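Local structure of aminopeptidase N family protein (Idiomarina loihiensis L2TR, 4FGM) at residues N366-A369 and P370-V374; Q24-D27 and E28-L31. The protein probably acts as a zinc-dependent aminopeptidase of the M61 family, removing residues from the amino ends of peptides. All blocks are in the same frame, centred on the assembly; numbering follows the deposited sequence.

Contact 1: residues N366-A369 and P370-V374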
loop_
_atom_site.group_PDB
_atom_site.type_symbol
_atom_site.label_atom_id
_atom_site.label_comp_id
_atom_site.label_asym_id
_atom_site.label_seq_id
_atom_site.Cartn_x
_atom_site.Cartn_y
_atom_site.Cartn_z
ATOM N N ASN A 366 -0.565 -7.020 15.108
ATOM C CA ASN A 366 -1.197 -8.320 15.232
ATOM C C ASN A 366 -2.692 -8.187 15.541
ATOM O O ASN A 366 -3.318 -7.171 15.227
ATOM C CB ASN A 366 -0.498 -9.161 16.310
ATOM C CG ASN A 366 -0.398 -8.446 17.641
ATOM O OD1 ASN A 366 -1.320 -7.740 18.050
ATOM N ND2 ASN A 366 0.713 -8.644 18.336
ATOM N N GLU A 367 -3.256 -9.222 16.156
ATOM C CA GLU A 367 -4.676 -9.250 16.481
ATOM C C GLU A 367 -5.144 -8.144 17.419
ATOM O O GLU A 367 -6.326 -7.784 17.419
ATOM C CB GLU A 367 -5.055 -10.614 17.078
ATOM C CG GLU A 367 -4.383 -10.974 18.402
ATOM C CD GLU A 367 -2.880 -11.222 18.273
ATOM O OE1 GLU A 367 -2.422 -11.646 17.184
ATOM O OE2 GLU A 367 -2.162 -11.008 19.277
ATOM N N ASN A 368 -4.226 -7.597 18.209
ATOM C CA ASN A 368 -4.596 -6.555 19.161
ATOM C C ASN A 368 -4.525 -5.153 18.559
ATOM O O ASN A 368 -4.678 -4.157 19.273
ATOM C CB ASN A 368 -3.698 -6.641 20.401
ATOM C CG ASN A 368 -4.282 -5.916 21.599
ATOM O OD1 ASN A 368 -5.392 -6.226 22.053
ATOM N ND2 ASN A 368 -3.533 -4.950 22.127
ATOM N N ALA A 369 -4.310 -5.083 17.246
ATOM C CA ALA A 369 -4.207 -3.806 16.546
ATOM C C ALA A 369 -5.378 -2.842 16.783
ATOM O O ALA A 369 -5.166 -1.683 17.145
ATOM C CB ALA A 369 -4.028 -4.047 15.051
ATOM N N PRO A 370 -6.627 -3.312 16.597
ATOM C CA PRO A 370 -7.788 -2.433 16.800
ATOM C C PRO A 370 -7.900 -1.853 18.211
ATOM O O PRO A 370 -8.581 -0.848 18.413
ATOM C CB PRO A 370 -8.979 -3.332 16.460
ATOM C CG PRO A 370 -8.393 -4.392 15.575
ATOM C CD PRO A 370 -7.060 -4.668 16.215
ATOM N N ASN A 371 -7.229 -2.479 19.177
ATOM C CA ASN A 371 -7.277 -2.019 20.567
ATOM C C ASN A 371 -6.082 -1.162 20.986
ATOM O O ASN A 371 -6.120 -0.510 22.035
ATOM C CB ASN A 371 -7.309 -3.207 21.537
ATOM C CG ASN A 371 -8.395 -4.213 21.219
ATOM O OD1 ASN A 371 -9.569 -3.862 21.069
ATOM N ND2 ASN A 371 -8.009 -5.484 21.137
ATOM N N SER A 372 -5.023 -1.154 20.181
ATOM C CA SER A 372 -3.813 -0.438 20.578
ATOM C C SER A 372 -3.156 0.522 19.599
ATOM O O SER A 372 -2.235 1.240 19.983
ATOM C CB SER A 372 -2.767 -1.460 21.032
ATOM O OG SER A 372 -2.503 -2.397 19.993
ATOM N N ILE A 373 -3.589 0.534 18.345
ATOM C CA ILE A 373 -2.986 1.448 17.379
ATOM C C ILE A 373 -4.043 2.103 16.511
ATOM O O ILE A 373 -5.218 1.744 16.559
ATOM C CB ILE A 373 -1.967 0.735 16.445
ATOM C CG1 ILE A 373 -2.697 -0.168 15.458
ATOM C CG2 ILE A 373 -0.967 -0.075 17.263
ATOM C CD1 ILE A 373 -1.788 -0.755 14.393
ATOM N N VAL A 374 -3.624 3.084 15.725
ATOM C CA VAL A 374 -4.542 3.762 14.825
ATOM C C VAL A 374 -3.892 3.729 13.444
ATOM O O VAL A 374 -2.673 3.665 13.337
ATOM C CB VAL A 374 -4.798 5.221 15.281
ATOM C CG1 VAL A 374 -3.541 6.067 15.099
ATOM C CG2 VAL A 374 -5.980 5.803 14.511
#

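Contact 2: residues Q24-D27 and E28-L31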
loop_
_atom_site.group_PDB
_atom_site.type_symbol
_atom_site.label_atom_id
_atom_site.label_comp_id
_atom_site.label_asym_id
_atom_site.label_seq_id
_atom_site.Cartn_x
_atom_site.Cartn_y
_atom_site.Cartn_z
ATOM N N GLN A 24 37.012 0.244 -10.609
ATOM C CA GLN A 24 38.025 0.573 -9.618
ATOM C C GLN A 24 37.464 0.494 -8.200
ATOM O O GLN A 24 36.553 1.243 -7.832
ATOM C CB GLN A 24 38.582 1.975 -9.863
ATOM C CG GLN A 24 39.744 2.316 -8.952
ATOM C CD GLN A 24 40.441 3.595 -9.348
ATOM O OE1 GLN A 24 39.912 4.691 -9.157
ATOM N NE2 GLN A 24 41.635 3.463 -9.915
ATOM N N THR A 25 38.017 -0.418 -7.409
ATOM C CA THR A 25 37.589 -0.597 -6.032
ATOM C C THR A 25 38.520 0.202 -5.130
ATOM O O THR A 25 39.628 0.546 -5.536
ATOM C CB THR A 25 37.653 -2.081 -5.627
ATOM O OG1 THR A 25 39.002 -2.550 -5.728
ATOM C CG2 THR A 25 36.772 -2.917 -6.541
ATOM N N ASN A 26 38.065 0.522 -3.922
ATOM C CA ASN A 26 38.899 1.261 -2.979
ATOM C C ASN A 26 39.585 0.236 -2.087
ATOM O O ASN A 26 39.342 -0.959 -2.222
ATOM C CB ASN A 26 38.055 2.218 -2.138
ATOM C CG ASN A 26 37.285 3.214 -2.988
ATOM O OD1 ASN A 26 37.796 3.722 -3.989
ATOM N ND2 ASN A 26 36.055 3.511 -2.584
ATOM N N ASP A 27 40.449 0.689 -1.189
ATOM C CA ASP A 27 41.152 -0.235 -0.305
ATOM C C ASP A 27 40.136 -0.943 0.571
ATOM O O ASP A 27 39.379 -0.291 1.292
ATOM C CB ASP A 27 42.139 0.516 0.587
ATOM C CG ASP A 27 42.592 1.824 -0.019
ATOM O OD1 ASP A 27 41.838 2.818 0.087
ATOM O OD2 ASP A 27 43.694 1.854 -0.605
ATOM N N GLU A 28 40.119 -2.272 0.514
ATOM C CA GLU A 28 39.173 -3.052 1.308
ATOM C C GLU A 28 37.760 -2.540 0.996
ATOM O O GLU A 28 37.026 -2.111 1.887
ATOM C CB GLU A 28 39.478 -2.886 2.803
ATOM C CG GLU A 28 40.925 -3.180 3.207
ATOM C CD GLU A 28 41.303 -4.652 3.086
ATOM O OE1 GLU A 28 40.588 -5.502 3.659
ATOM O OE2 GLU A 28 42.321 -4.959 2.428
ATOM N N GLN A 29 37.403 -2.582 -0.286
ATOM C CA GLN A 29 36.102 -2.125 -0.774
ATOM C C GLN A 29 34.955 -2.916 -0.153
ATOM O O GLN A 29 35.029 -4.144 -0.026
ATOM C CB GLN A 29 36.051 -2.261 -2.306
ATOM C CG GLN A 29 34.719 -1.895 -2.947
ATOM C CD GLN A 29 34.422 -0.403 -2.925
ATOM O OE1 GLN A 29 35.141 0.400 -3.527
ATOM N NE2 GLN A 29 33.349 -0.027 -2.238
ATOM N N GLU A 30 33.895 -2.211 0.225
ATOM C CA GLU A 30 32.732 -2.855 0.821
ATOM C C GLU A 30 31.524 -2.835 -0.107
ATOM O O GLU A 30 31.336 -1.906 -0.887
ATOM C CB GLU A 30 32.361 -2.184 2.151
ATOM C CG GLU A 30 33.382 -2.406 3.257
ATOM C CD GLU A 30 33.021 -1.689 4.545
ATOM O OE1 GLU A 30 31.982 -0.991 4.581
ATOM O OE2 GLU A 30 33.784 -1.828 5.525
ATOM N N LEU A 31 30.714 -3.881 0.001
ATOM C CA LEU A 31 29.497 -4.031 -0.787
ATOM C C LEU A 31 28.369 -4.246 0.225
ATOM O O LEU A 31 28.537 -4.986 1.203
ATOM C CB LEU A 31 29.612 -5.260 -1.699
ATOM C CG LEU A 31 30.879 -5.370 -2.555
ATOM C CD1 LEU A 31 30.970 -6.750 -3.186
ATOM C CD2 LEU A 31 30.868 -4.292 -3.611
#

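Contact 1: residues N366-A369 and P370-V374
The side chains of Asn368 and Asn371 cross at about a right angle, their amide planes 53° apart. Asn371 ND2 donates to Asn368 OD1 at 2.9 Å, with a fairly straight N-H...O angle of 163°. The acceptor lies nearly in the plane of the Asn371 amide, yet the nitrogen stands well above the plane of the Asn368 carboxamide, so the bond is made over a face of that group. The first torsion of Asn371, chi1 -52°, lays CG beside its own backbone N, which brings ND2 over Asn368 OD1. Asn371 also reaches beyond the turn: its ND2 donates to Val503 O and its OD1 accepts from His505 N. With an alanine at this position, Asn368 OD1 would probably lose this donor, and Val503 O and His505 N their side-chain partner.

The backbone carbonyl of Asn368 is gripped from opposite faces, by Asn371 N at 3.1 Å and by the hydroxyl OG of Ser372, which donates to Asn368 O at 2.9 Å. One residue on, Ala369 O takes both Ser372 N, from above its carbonyl plane, and Ile373 N, within that plane at 3.0 Å. Ile373 CD1 rests against Ala369 CB at 4.0 Å. Ahead of them, Asn366 OD1 accepts from Asn368 N at 2.9 Å, which makes an Asx turn. It sits within a type I beta turn from Asn366 to Ala369, closed by Ala369 N on Asn366 O, and the bonds to Asn368 O and Ala369 O continue it as a short, weakly bonded helical turn.

Contact 2: residues Q24-D27 and E28-L31
The carboxamides of Gln29 and Asn26 meet without stacking, their planes 43° apart, with the backbone N and the side-chain amide of Asn26 both near Gln29 OE1. At that oxygen, OE1 accepts from Asn26 N at 3.0 Å, the donor tilted 27° from the carbonyl plane. The side chain of Asn26 stands on the same side of the plane, with ND2 3.4 Å from Gln29 OE1 but badly angled for a bond. At the opposite end of the group, Gln29 NE2 donates to Glu30 O at 3.1 Å, almost exactly in the amide plane. NE2 also donates to Glu116 O, while Gln118 NE2 makes a weak bond to OE1; with both its polar atoms engaged, this buried amide is held against rotation.

Such a side chain clasping the backbone of its own loop closes the connection between strands 15-22 and 30-32 in the M61 N-terminal domain. The chain reverses here through Asp27 and Glu28, the latter in a left-handed backbone conformation, and brings Asn26 CA to 4.9 Å from Gln29 CA. The Gln29 side chain starts with CG anti to its backbone N (chi1 177°) and then bends at the next bond, which carries OE1 back to Asn26. Thr25 CB touches Gln29 CB at 3.7 Å. At the outer tip of the loop, Asp27 OD2 forms a salt bridge with Arg76, and Glu28 OE2 makes a long, weak ion pair with the same arginine.

In the fold
The two sites come in series along the chain, contact 2 near its start and contact 1 well beyond the middle, and they share no helix or strand. Their centres lie 46 Å apart and their nearest atoms about 32 Å, so they do not touch. Residues 24-31 belong to the strand-rich M61 N-terminal domain, leading into strand 30-32 between strands 71-74 and 114-115. Residues 366-374 fall in the M61 glycyl aminopeptidase region and abut the end of strand 497-503, in a sheet that is probably part of a PDZ-like domain. Both lie away from the zinc site, but contact 2 stays within the N-terminal domain, whereas contact 1 also ties the M61 region to the probably PDZ-like part.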